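Local coordinates for ribosome inactivating type 1 protein (Iris hollandica, PDB 3MVG) that belongs to the type 1 ribosome-inactivating proteins, single-chain plant proteins that inactivate ribosomes, and has their mixed alpha and beta fold, at residues L20-R24 with A163-E169; T199-T203 with L244-L248; F6-G10 with L54-G58; L38-Q42 with N67-A71. One frame throughout, in Å; residues are numbered along the deposited sequence. Where two conformers were deposited one is given.

Contact 1 of 4, residues L20-R24 with A163-E169; sequences LQNLR and ARFRAIE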
loop_
_atom_site.group_PDB
_atom_site.type_symbol
_atom_site.label_atom_id
_atom_site.label_comp_id
_atom_site.label_asym_id
_atom_site.label_seq_id
_atom_site.Cartn_x
_atom_site.Cartn_y
_atom_site.Cartn_z
ATOM N N LEU A 20 -7.322 -10.197 -1.009
ATOM C CA LEU A 20 -8.058 -9.041 -1.506
ATOM C C LEU A 20 -8.007 -8.949 -3.015
ATOM O O LEU A 20 -8.987 -8.551 -3.639
ATOM C CB LEU A 20 -7.533 -7.751 -0.884
ATOM C CG LEU A 20 -7.791 -7.580 0.614
ATOM C CD1 LEU A 20 -7.231 -6.246 1.031
ATOM C CD2 LEU A 20 -9.281 -7.644 0.950
ATOM N N GLN A 21 -6.876 -9.295 -3.617
ATOM C CA GLN A 21 -6.784 -9.196 -5.070
ATOM C C GLN A 21 -7.680 -10.230 -5.740
ATOM O O GLN A 21 -8.379 -9.919 -6.713
ATOM C CB GLN A 21 -5.336 -9.293 -5.557
ATOM C CG GLN A 21 -5.195 -8.963 -7.047
ATOM C CD GLN A 21 -5.775 -7.601 -7.394
ATOM O OE1 GLN A 21 -5.584 -6.628 -6.669
ATOM N NE2 GLN A 21 -6.488 -7.525 -8.511
ATOM N N ASN A 22 -7.683 -11.459 -5.231
ATOM C CA ASN A 22 -8.605 -12.476 -5.739
ATOM C C ASN A 22 -10.060 -12.048 -5.556
ATOM O O ASN A 22 -10.908 -12.274 -6.425
ATOM C CB ASN A 22 -8.355 -13.825 -5.062
ATOM C CG ASN A 22 -7.162 -14.551 -5.639
ATOM O OD1 ASN A 22 -6.885 -14.461 -6.837
ATOM N ND2 ASN A 22 -6.454 -15.288 -4.795
ATOM N N LEU A 23 -10.341 -11.414 -4.426
ATOM C CA LEU A 23 -11.659 -10.874 -4.178
ATOM C C LEU A 23 -12.046 -9.805 -5.222
ATOM O O LEU A 23 -13.124 -9.868 -5.816
ATOM C CB LEU A 23 -11.724 -10.334 -2.748
ATOM C CG LEU A 23 -13.018 -9.643 -2.345
ATOM C CD1 LEU A 23 -14.210 -10.574 -2.436
ATOM C CD2 LEU A 23 -12.880 -9.109 -0.939
ATOM N N ARG A 24 -11.153 -8.855 -5.470
ATOM C CA ARG A 24 -11.411 -7.822 -6.476
ATOM C C ARG A 24 -11.659 -8.445 -7.846
ATOM O O ARG A 24 -12.540 -7.999 -8.580
ATOM C CB ARG A 24 -10.248 -6.835 -6.572
ATOM C CG ARG A 24 -10.041 -5.975 -5.342
ATOM C CD ARG A 24 -9.007 -4.875 -5.606
ATOM N NE ARG A 24 -8.631 -4.264 -4.336
ATOM C CZ ARG A 24 -7.567 -4.602 -3.608
ATOM N NH1 ARG A 24 -6.687 -5.490 -4.062
ATOM N NH2 ARG A 24 -7.381 -4.033 -2.430
ATOM N N ALA A 163 -11.034 -3.799 -0.145
ATOM C CA ALA A 163 -11.212 -4.152 -1.559
ATOM C C ALA A 163 -11.415 -2.873 -2.393
ATOM O O ALA A 163 -10.866 -2.743 -3.480
ATOM C CB ALA A 163 -12.402 -5.088 -1.745
ATOM N N ARG A 164 -12.202 -1.928 -1.872
ATOM C CA ARG A 164 -12.492 -0.672 -2.576
ATOM C C ARG A 164 -11.294 0.267 -2.628
ATOM O O ARG A 164 -11.120 0.982 -3.619
ATOM C CB ARG A 164 -13.655 0.052 -1.910
ATOM C CG ARG A 164 -15.001 -0.617 -2.077
ATOM C CD ARG A 164 -15.988 0.107 -1.198
ATOM N NE ARG A 164 -17.357 -0.366 -1.354
ATOM C CZ ARG A 164 -18.382 0.102 -0.648
ATOM N NH1 ARG A 164 -18.193 1.039 0.268
ATOM N NH2 ARG A 164 -19.596 -0.369 -0.864
ATOM N N PHE A 165 -10.481 0.278 -1.568
ATOM C CA PHE A 165 -9.388 1.251 -1.440
ATOM C C PHE A 165 -8.089 0.602 -1.009
ATOM O O PHE A 165 -7.943 0.167 0.151
ATOM C CB PHE A 165 -9.716 2.333 -0.410
ATOM C CG PHE A 165 -10.837 3.239 -0.804
ATOM C CD1 PHE A 165 -10.626 4.273 -1.713
ATOM C CD2 PHE A 165 -12.093 3.080 -0.251
ATOM C CE1 PHE A 165 -11.667 5.129 -2.074
ATOM C CE2 PHE A 165 -13.129 3.934 -0.602
ATOM C CZ PHE A 165 -12.913 4.959 -1.508
ATOM N N ARG A 166 -7.117 0.588 -1.911
ATOM C CA ARG A 166 -5.790 0.084 -1.580
ATOM C C ARG A 166 -5.112 0.921 -0.500
ATOM O O ARG A 166 -4.226 0.414 0.198
ATOM C CB ARG A 166 -4.921 -0.028 -2.834
ATOM C CG ARG A 166 -5.449 -1.066 -3.795
ATOM C CD ARG A 166 -4.769 -1.004 -5.142
ATOM N NE ARG A 166 -5.407 -1.895 -6.104
ATOM C CZ ARG A 166 -5.146 -3.195 -6.234
ATOM N NH1 ARG A 166 -4.215 -3.786 -5.483
ATOM N NH2 ARG A 166 -5.832 -3.898 -7.121
ATOM N N ALA A 167 -5.519 2.179 -0.339
ATOM C CA ALA A 167 -4.965 2.998 0.745
ATOM C C ALA A 167 -5.346 2.431 2.106
ATOM O O ALA A 167 -4.568 2.527 3.061
ATOM C CB ALA A 167 -5.416 4.437 0.630
ATOM N N ILE A 168 -6.534 1.843 2.202
ATOM C CA ILE A 168 -6.958 1.207 3.454
ATOM C C ILE A 168 -6.260 -0.148 3.626
ATOM O O ILE A 168 -5.778 -0.463 4.719
ATOM C CB ILE A 168 -8.498 1.104 3.573
ATOM C CG1 ILE A 168 -9.131 2.484 3.340
ATOM C CG2 ILE A 168 -8.889 0.529 4.948
ATOM C CD1 ILE A 168 -10.651 2.492 3.344
ATOM N N GLU A 169 -6.189 -0.939 2.556
ATOM C CA GLU A 169 -5.386 -2.161 2.556
ATOM C C GLU A 169 -3.979 -1.902 3.101
ATOM O O GLU A 169 -3.473 -2.666 3.928
ATOM C CB GLU A 169 -5.296 -2.727 1.143
ATOM C CG GLU A 169 -4.399 -3.937 1.051
ATOM C CD GLU A 169 -4.263 -4.468 -0.353
ATOM O OE1 GLU A 169 -3.619 -5.521 -0.528
ATOM O OE2 GLU A 169 -4.810 -3.854 -1.293
HETATM O O HOH W 1 -2.897 -6.401 -5.062
HETATM O O HOH W 2 -4.359 -6.691 -2.799
#
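Arg24 reaches from helix 13-27 across to Ala163 and Glu169. Its CB leaves the backbone toward the other segment, and CG comes alongside the carbonyl of Ala163, 4.4 Å from Ala163 CB. CD continues past that carbonyl in an extended chain (chi2 -171°, chi3 -168°), which lets NE donate a hydrogen bond to Ala163 O at 2.8 Å, the oxygen lying near the guanidinium plane. At the tip the two terminal nitrogens part company. NH2 forms a salt bridge with Glu169 OE2 at 2.8 Å, meeting the carboxylate from above its plane, and also bonds Thr162 O; NH1 donates to Gln21 OE1, one turn back on its own helix, and to a water that in turn donates to Glu169 OE1. This is helix-against-helix packing inside the ribosome-inactivating protein fold, made where helix 146-164 ends and helix 166-173 begins after the break at Phe165. Gln21 OE1 takes a second bond from Arg166 NH2, 2.8 Å long and on a lone pair, with amide and guanidinium nearly coplanar. The Arg166 guanidinium lies over one face of that of Arg24, planes 36° apart, with NH1 to NH1 at 3.3 Å. Glu169 and the shared amide oxygen probably temper this meeting of like charges. Beside the polar cluster Leu20 CD1 slides past Glu169 CG at 3.7 Å, and Leu23 CD2 rests near Ala163 CB.

Contact 2 of 4, residues T199-T203 with L244-L248; sequences TNWQT and LALLL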
loop_
_atom_site.group_PDB
_atom_site.type_symbol
_atom_site.label_atom_id
_atom_site.label_comp_id
_atom_site.label_asym_id
_atom_site.label_seq_id
_atom_site.Cartn_x
_atom_site.Cartn_y
_atom_site.Cartn_z
ATOM N N THR A 199 -16.576 7.274 2.972
ATOM C CA THR A 199 -17.786 8.060 2.680
ATOM C C THR A 199 -17.861 8.514 1.221
ATOM O O THR A 199 -18.951 8.694 0.675
ATOM C CB THR A 199 -17.845 9.306 3.614
ATOM O OG1 THR A 199 -17.768 8.887 4.982
ATOM C CG2 THR A 199 -19.106 10.136 3.398
ATOM N N ASN A 200 -16.699 8.690 0.597
ATOM C CA ASN A 200 -16.617 9.261 -0.741
ATOM C C ASN A 200 -16.435 8.262 -1.873
ATOM O O ASN A 200 -16.123 8.654 -3.000
ATOM C CB ASN A 200 -15.530 10.336 -0.783
ATOM C CG ASN A 200 -16.023 11.655 -0.242
ATOM O OD1 ASN A 200 -16.717 12.400 -0.946
ATOM N ND2 ASN A 200 -15.717 11.935 1.017
ATOM N N TRP A 201 -16.665 6.981 -1.593
ATOM C CA TRP A 201 -16.461 5.957 -2.611
ATOM C C TRP A 201 -17.342 6.143 -3.840
ATOM O O TRP A 201 -16.846 6.093 -4.962
ATOM C CB TRP A 201 -16.646 4.565 -2.029
ATOM C CG TRP A 201 -16.392 3.476 -3.030
ATOM C CD1 TRP A 201 -15.221 3.222 -3.701
ATOM C CD2 TRP A 201 -17.337 2.506 -3.486
ATOM N NE1 TRP A 201 -15.385 2.140 -4.532
ATOM C CE2 TRP A 201 -16.673 1.684 -4.418
ATOM C CE3 TRP A 201 -18.677 2.241 -3.178
ATOM C CZ2 TRP A 201 -17.302 0.611 -5.042
ATOM C CZ3 TRP A 201 -19.301 1.184 -3.797
ATOM C CH2 TRP A 201 -18.617 0.374 -4.722
ATOM N N GLN A 202 -18.637 6.360 -3.633
ATOM C CA GLN A 202 -19.535 6.584 -4.764
ATOM C C GLN A 202 -19.141 7.845 -5.545
ATOM O O GLN A 202 -19.056 7.818 -6.777
ATOM C CB GLN A 202 -21.009 6.637 -4.337
ATOM C CG GLN A 202 -21.914 7.121 -5.471
ATOM C CD GLN A 202 -23.392 6.891 -5.246
ATOM O OE1 GLN A 202 -24.218 7.368 -6.027
ATOM N NE2 GLN A 202 -23.737 6.139 -4.213
ATOM N N THR A 203 -18.858 8.928 -4.824
ATOM C CA THR A 203 -18.492 10.189 -5.452
ATOM C C THR A 203 -17.238 10.032 -6.311
ATOM O O THR A 203 -17.215 10.463 -7.470
ATOM C CB THR A 203 -18.314 11.296 -4.400
ATOM O OG1 THR A 203 -19.578 11.540 -3.771
ATOM C CG2 THR A 203 -17.815 12.589 -5.029
ATOM N N LEU A 244 -8.016 4.014 -5.135
ATOM C CA LEU A 244 -9.345 3.601 -5.581
ATOM C C LEU A 244 -9.196 2.374 -6.477
ATOM O O LEU A 244 -8.481 2.424 -7.479
ATOM C CB LEU A 244 -10.043 4.747 -6.309
ATOM C CG LEU A 244 -11.445 4.469 -6.835
ATOM C CD1 LEU A 244 -12.414 4.159 -5.708
ATOM C CD2 LEU A 244 -11.915 5.682 -7.635
ATOM N N ALA A 245 -9.862 1.276 -6.111
ATOM C CA ALA A 245 -9.524 -0.033 -6.665
ATOM C C ALA A 245 -10.694 -0.783 -7.263
ATOM O O ALA A 245 -10.503 -1.812 -7.906
ATOM C CB ALA A 245 -8.835 -0.895 -5.602
ATOM N N LEU A 246 -11.900 -0.286 -7.009
ATOM C CA LEU A 246 -13.141 -0.792 -7.594
ATOM C C LEU A 246 -14.044 0.403 -7.795
ATOM O O LEU A 246 -14.058 1.305 -6.951
ATOM C CB LEU A 246 -13.856 -1.769 -6.652
ATOM C CG LEU A 246 -13.137 -3.050 -6.240
ATOM C CD1 LEU A 246 -13.911 -3.750 -5.143
ATOM C CD2 LEU A 246 -12.951 -3.961 -7.440
ATOM N N LEU A 247 -14.805 0.401 -8.885
ATOM C CA LEU A 247 -15.717 1.505 -9.176
ATOM C C LEU A 247 -17.164 1.073 -9.081
ATOM O O LEU A 247 -17.576 0.109 -9.735
ATOM C CB LEU A 247 -15.480 2.066 -10.580
ATOM C CG LEU A 247 -14.082 2.540 -10.939
ATOM C CD1 LEU A 247 -14.041 2.846 -12.419
ATOM C CD2 LEU A 247 -13.654 3.740 -10.127
ATOM N N LEU A 248 -17.943 1.802 -8.280
ATOM C CA LEU A 248 -19.398 1.648 -8.296
ATOM C C LEU A 248 -19.919 2.132 -9.651
ATOM O O LEU A 248 -19.709 3.294 -10.005
ATOM C CB LEU A 248 -20.032 2.462 -7.166
ATOM C CG LEU A 248 -21.551 2.344 -7.041
ATOM C CD1 LEU A 248 -21.955 0.932 -6.616
ATOM C CD2 LEU A 248 -22.052 3.362 -6.044
#
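Trp201 NE1 donates to Leu246 O at 2.9 Å, the one hydrogen bond between the two segments. The indole comes from the first turn of helix 201-210 and packs into the loop 244-248, which follows helix 235-240 near the end of the modelled chain of this ribosome-inactivating protein. The N-H meets the carbonyl from above its plane, 38° out of it, while the oxygen is itself tilted from the ring plane, an angled approach with an N-H...O angle of 149°. With CG anti to the backbone nitrogen (chi1 -178°), the ring swings across to the loop, where it is gripped at rim and face. At the pyrrole edge Leu244 CD1 sits near the ring plane, 3.6 Å from Trp201 CD1. Leu248 instead lies over a face: its CB is 3.8 Å from the centroid of the six-membered ring of Trp201, a CH-pi contact displaced toward CH2 and CZ3. Leu248 and Trp201 cross at about a right angle. The indole also has a cation-pi contact with Arg164 and meets the ring of Phe165 at a steep angle, so the helix break at Phe165 belongs to its surroundings. On the solvent side, the extended chain of Gln202 runs past the CD2 branch of Leu248, which is 3.8 Å from Gln202 CB and 3.7 Å from Gln202 NE2.

Contact 3 of 4, residues F6-G10 with L54-G58; sequences FRVTG and LFDWG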
loop_
_atom_site.group_PDB
_atom_site.type_symbol
_atom_site.label_atom_id
_atom_site.label_comp_id
_atom_site.label_asym_id
_atom_site.label_seq_id
_atom_site.Cartn_x
_atom_site.Cartn_y
_atom_site.Cartn_z
ATOM N N PHE A 6 -10.380 -16.705 3.236
ATOM C CA PHE A 6 -9.260 -16.120 3.972
ATOM C C PHE A 6 -9.237 -16.719 5.373
ATOM O O PHE A 6 -10.280 -16.823 6.027
ATOM C CB PHE A 6 -9.366 -14.596 4.061
ATOM C CG PHE A 6 -8.263 -13.969 4.869
ATOM C CD1 PHE A 6 -8.490 -13.567 6.182
ATOM C CD2 PHE A 6 -6.986 -13.819 4.338
ATOM C CE1 PHE A 6 -7.471 -13.010 6.937
ATOM C CE2 PHE A 6 -5.960 -13.260 5.103
ATOM C CZ PHE A 6 -6.214 -12.856 6.397
ATOM N N ARG A 7 -8.047 -17.118 5.824
ATOM C CA ARG A 7 -7.856 -17.661 7.174
ATOM C C ARG A 7 -6.868 -16.818 7.944
ATOM O O ARG A 7 -5.805 -16.476 7.419
ATOM C CB ARG A 7 -7.349 -19.102 7.129
ATOM C CG ARG A 7 -8.117 -19.966 6.168
ATOM C CD ARG A 7 -8.172 -21.387 6.640
ATOM N NE ARG A 7 -8.886 -22.212 5.671
ATOM C CZ ARG A 7 -9.361 -23.423 5.927
ATOM N NH1 ARG A 7 -9.186 -23.955 7.128
ATOM N NH2 ARG A 7 -10.004 -24.097 4.984
ATOM N N VAL A 8 -7.189 -16.494 9.192
ATOM C CA VAL A 8 -6.267 -15.681 9.976
ATOM C C VAL A 8 -4.952 -16.388 10.328
ATOM O O VAL A 8 -3.907 -15.744 10.386
ATOM C CB VAL A 8 -6.904 -15.069 11.252
ATOM C CG1 VAL A 8 -8.001 -14.072 10.887
ATOM C CG2 VAL A 8 -7.433 -16.131 12.199
ATOM N N THR A 9 -5.012 -17.704 10.524
ATOM C CA THR A 9 -3.835 -18.494 10.893
ATOM C C THR A 9 -2.731 -18.368 9.847
ATOM O O THR A 9 -2.954 -18.626 8.666
ATOM C CB THR A 9 -4.218 -19.973 11.112
ATOM O OG1 THR A 9 -5.074 -20.064 12.261
ATOM C CG2 THR A 9 -2.978 -20.854 11.319
ATOM N N GLY A 10 -1.554 -17.928 10.287
ATOM C CA GLY A 10 -0.412 -17.796 9.393
ATOM C C GLY A 10 -0.435 -16.580 8.487
ATOM O O GLY A 10 0.350 -16.507 7.547
ATOM N N LEU A 54 -14.516 -16.775 5.855
ATOM C CA LEU A 54 -13.462 -16.304 6.743
ATOM C C LEU A 54 -13.317 -17.239 7.923
ATOM O O LEU A 54 -14.313 -17.625 8.526
ATOM C CB LEU A 54 -13.810 -14.914 7.265
ATOM C CG LEU A 54 -14.053 -13.814 6.231
ATOM C CD1 LEU A 54 -14.535 -12.568 6.933
ATOM C CD2 LEU A 54 -12.780 -13.536 5.461
ATOM N N PHE A 55 -12.073 -17.554 8.279
ATOM C CA PHE A 55 -11.766 -18.521 9.346
ATOM C C PHE A 55 -11.022 -17.851 10.491
ATOM O O PHE A 55 -10.042 -17.137 10.267
ATOM C CB PHE A 55 -10.909 -19.666 8.798
ATOM C CG PHE A 55 -11.609 -20.544 7.788
ATOM C CD1 PHE A 55 -11.761 -20.140 6.469
ATOM C CD2 PHE A 55 -12.079 -21.807 8.153
ATOM C CE1 PHE A 55 -12.391 -20.959 5.535
ATOM C CE2 PHE A 55 -12.708 -22.640 7.219
ATOM C CZ PHE A 55 -12.864 -22.216 5.914
ATOM N N ASP A 56 -11.488 -18.083 11.717
ATOM C CA ASP A 56 -10.840 -17.529 12.906
ATOM C C ASP A 56 -9.620 -18.351 13.337
ATOM O O ASP A 56 -9.192 -19.234 12.599
ATOM C CB ASP A 56 -11.857 -17.329 14.041
ATOM C CG ASP A 56 -12.315 -18.630 14.691
ATOM O OD1 ASP A 56 -11.749 -19.714 14.405
ATOM O OD2 ASP A 56 -13.264 -18.553 15.499
ATOM N N TRP A 57 -9.051 -18.050 14.504
ATOM C CA TRP A 57 -7.824 -18.737 14.932
ATOM C C TRP A 57 -8.005 -20.247 15.073
ATOM O O TRP A 57 -7.046 -20.997 14.902
ATOM C CB TRP A 57 -7.248 -18.166 16.232
ATOM C CG TRP A 57 -6.783 -16.734 16.165
ATOM C CD1 TRP A 57 -7.286 -15.683 16.875
ATOM C CD2 TRP A 57 -5.721 -16.196 15.359
ATOM N NE1 TRP A 57 -6.608 -14.531 16.572
ATOM C CE2 TRP A 57 -5.648 -14.811 15.638
ATOM C CE3 TRP A 57 -4.822 -16.747 14.439
ATOM C CZ2 TRP A 57 -4.723 -13.968 15.017
ATOM C CZ3 TRP A 57 -3.902 -15.905 13.817
ATOM C CH2 TRP A 57 -3.861 -14.532 14.115
ATOM N N GLY A 58 -9.223 -20.685 15.376
ATOM C CA GLY A 58 -9.526 -22.115 15.483
ATOM C C GLY A 58 -10.122 -22.717 14.223
ATOM O O GLY A 58 -10.689 -23.809 14.257
HETATM O O HOH W 3 -7.366 -19.673 10.748
HETATM O O HOH W 4 -4.111 -20.616 14.867
#
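Phe6 and Leu54 pair as neighbours on two parallel strands, 3-7 at the border of the mixed six-stranded sheet and 49-55 next to it. Phe6 O accepts from Phe55 N at 3.0 Å, and Phe55 O takes Val8 N at 3.1 Å in a nearly straight bond, so both backbone groups of Phe55 are held by the segment 6-10. On the buried side of this tight pairing Phe6 CB touches Leu54 CD2, and the Phe6 ring meets Phe19. The other face fits as closely but has Arg7 on the solvent side: its guanidinium lies flat over the ring of Phe55, a cation-pi stack with planes 4° apart and Arg7 CZ 3.6 Å from the ring centroid. The bend at chi2 (-148°) lays the Arg7 chain along the ring, with CD also over its face. Just past the strand ends packing is still direct, Val8 CG2 lying over the six-membered ring of Trp57, which rests on helix 126-138. Looser is the meeting of exposed Thr9 with Asp56 and Trp57, where water mediates: one molecule accepts from Thr9 N at 3.1 Å and donates to Asp56 O at 2.6 Å.

Contact 4 of 4, residues L38-Q42 with N67-A71; sequences LLPAQ and NRVNA. With SO4 (sulfate ion), chain C.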
loop_
_atom_site.group_PDB
_atom_site.type_symbol
_atom_site.label_atom_id
_atom_site.label_comp_id
_atom_site.label_asym_id
_atom_site.label_seq_id
_atom_site.Cartn_x
_atom_site.Cartn_y
_atom_site.Cartn_z
ATOM N N LEU A 38 -14.475 -1.913 -13.033
ATOM C CA LEU A 38 -15.846 -1.459 -12.902
ATOM C C LEU A 38 -16.691 -2.597 -12.359
ATOM O O LEU A 38 -16.662 -3.707 -12.894
ATOM C CB LEU A 38 -16.371 -1.039 -14.276
ATOM C CG LEU A 38 -17.763 -0.405 -14.361
ATOM C CD1 LEU A 38 -17.799 0.917 -13.625
ATOM C CD2 LEU A 38 -18.141 -0.206 -15.824
ATOM N N LEU A 39 -17.428 -2.339 -11.288
ATOM C CA LEU A 39 -18.304 -3.360 -10.728
ATOM C C LEU A 39 -19.507 -3.586 -11.650
ATOM O O LEU A 39 -19.832 -2.723 -12.486
ATOM C CB LEU A 39 -18.728 -2.972 -9.308
ATOM C CG LEU A 39 -17.581 -3.012 -8.285
ATOM C CD1 LEU A 39 -18.060 -2.507 -6.953
ATOM C CD2 LEU A 39 -16.977 -4.421 -8.130
ATOM N N PRO A 40 -20.155 -4.758 -11.543
ATOM C CA PRO A 40 -21.277 -5.067 -12.435
ATOM C C PRO A 40 -22.504 -4.194 -12.211
ATOM O O PRO A 40 -22.656 -3.545 -11.170
ATOM C CB PRO A 40 -21.621 -6.527 -12.119
ATOM C CG PRO A 40 -20.860 -6.892 -10.943
ATOM C CD PRO A 40 -19.785 -5.900 -10.688
ATOM N N ALA A 41 -23.372 -4.195 -13.215
ATOM C CA ALA A 41 -24.739 -3.715 -13.061
ATOM C C ALA A 41 -25.566 -4.783 -12.326
ATOM O O ALA A 41 -25.299 -5.981 -12.457
ATOM C CB ALA A 41 -25.341 -3.419 -14.424
ATOM N N GLN A 42 -26.561 -4.356 -11.553
ATOM C CA GLN A 42 -27.426 -5.315 -10.853
ATOM C C GLN A 42 -28.280 -6.102 -11.856
ATOM O O GLN A 42 -28.954 -5.509 -12.700
ATOM C CB GLN A 42 -28.285 -4.620 -9.787
ATOM C CG GLN A 42 -28.871 -5.588 -8.753
ATOM C CD GLN A 42 -28.858 -5.049 -7.323
ATOM O OE1 GLN A 42 -27.813 -4.658 -6.792
ATOM N NE2 GLN A 42 -30.021 -5.062 -6.683
ATOM N N ASN A 67 -22.636 -8.328 -2.285
ATOM C CA ASN A 67 -23.246 -7.951 -3.540
ATOM C C ASN A 67 -22.106 -7.455 -4.430
ATOM O O ASN A 67 -21.410 -6.503 -4.086
ATOM C CB ASN A 67 -24.281 -6.861 -3.290
ATOM C CG ASN A 67 -25.001 -6.416 -4.551
ATOM O OD1 ASN A 67 -24.720 -6.880 -5.656
ATOM N ND2 ASN A 67 -25.955 -5.507 -4.381
ATOM N N ARG A 68 -21.887 -8.117 -5.560
ATOM C CA ARG A 68 -20.827 -7.704 -6.476
ATOM C C ARG A 68 -21.027 -6.284 -7.019
ATOM O O ARG A 68 -20.063 -5.614 -7.368
ATOM C CB ARG A 68 -20.699 -8.679 -7.647
ATOM C CG ARG A 68 -20.211 -10.078 -7.270
ATOM C CD ARG A 68 -20.235 -11.056 -8.455
ATOM N NE ARG A 68 -19.344 -10.626 -9.534
ATOM C CZ ARG A 68 -19.692 -10.454 -10.809
ATOM N NH1 ARG A 68 -20.923 -10.711 -11.241
ATOM N NH2 ARG A 68 -18.771 -10.050 -11.675
ATOM N N VAL A 69 -22.274 -5.827 -7.083
ATOM C CA VAL A 69 -22.587 -4.482 -7.585
ATOM C C VAL A 69 -21.893 -3.392 -6.762
ATOM O O VAL A 69 -21.427 -2.397 -7.303
ATOM C CB VAL A 69 -24.129 -4.252 -7.657
ATOM C CG1 VAL A 69 -24.478 -2.838 -8.118
ATOM C CG2 VAL A 69 -24.768 -5.273 -8.579
ATOM N N ASN A 70 -21.812 -3.585 -5.449
ATOM C CA ASN A 70 -21.217 -2.554 -4.607
ATOM C C ASN A 70 -20.107 -3.056 -3.682
ATOM O O ASN A 70 -19.580 -2.296 -2.866
ATOM C CB ASN A 70 -22.296 -1.780 -3.828
ATOM C CG ASN A 70 -23.023 -2.636 -2.814
ATOM O OD1 ASN A 70 -22.767 -3.835 -2.683
ATOM N ND2 ASN A 70 -23.936 -2.011 -2.071
ATOM N N ALA A 71 -19.753 -4.333 -3.826
ATOM C CA ALA A 71 -18.711 -4.986 -3.009
ATOM C C ALA A 71 -19.027 -4.995 -1.516
ATOM O O ALA A 71 -18.125 -5.146 -0.689
ATOM C CB ALA A 71 -17.334 -4.356 -3.266
HETATM S S SO4 C . -20.927 -9.407 -14.908
HETATM O O1 SO4 C . -21.794 -10.218 -14.142
HETATM O O2 SO4 C . -21.199 -8.024 -14.978
HETATM O O3 SO4 C . -19.655 -9.437 -14.369
HETATM O O4 SO4 C . -20.909 -10.039 -16.219
HETATM O O HOH W 5 -21.726 -1.338 -9.727
#
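The backbones come together at Pro40 and Val69, CA atoms 5.1 Å apart, and no direct backbone hydrogen bond joins them; a water donates to both Pro40 O and Val69 O instead. Within 67-71 the chain turns tightly: Asn67 OD1 accepts from Val69 N, an Asx turn. Across the contact Asn67 ND2 donates to Gln42 OE1 at 3.2 Å and a nearly straight 172°. Gln42 OE1 is met from above its carbonyl plane, the two amides standing 54° apart. The bend in Gln42 at chi2 (140°) takes the amide over to Asn67, while Val69 CG2 fits against Gln42 CA at 3.5 Å. Pro40 lies over the guanidinium of Arg68, its CG 3.8 Å from Arg68 CZ and above the centre of the plane. Arg68 gives part of its edge to a sulfate, probably from the crystallisation liquor: NH1 donates to O1 at 3.1 Å and NH2 to O3 at 2.9 Å. Backbone oxygens of Arg26, Ser28 and Gln47 take further Arg68 bonds, which should fix the group's rotation. Deeper in, Leu39 CD2 lies 3.4 Å from Arg68 O, with CD1 near Ala71 CB. In this ribosome-inactivating protein fold the pair links the turn between strands 61-67 and 72-78 to the chain leaving strand 36-37, with Leu27 of helix 13-27 touching Leu39, Arg68 and Ala71, and Trp201 of helix 201-210 against Leu39.

How the contacts relate
Contacts 1, 2 and 4 form one connected block, whereas contact 3 stands apart, its centre about 28 Å from that of contact 2 across the chain's centre. Contact 1 is the most central, a buried polar network between helices. Contact 2 touches it through Arg164 O and Ala245 N, 2.8 Å apart, and is mostly apolar packing round one indole. Contact 4, partly buried, joins both: Arg164 NH2 lies 2.8 Å from Asn70 O. Its two loops meet through amides, a water bridge, and a proline on a sulfate-bound arginine. Helix 13-27 supplies Arg24 to contact 1 and lays Leu27 against contact 4. Contact 3 alone relies on strand pairing, buried overall but with exposed residues.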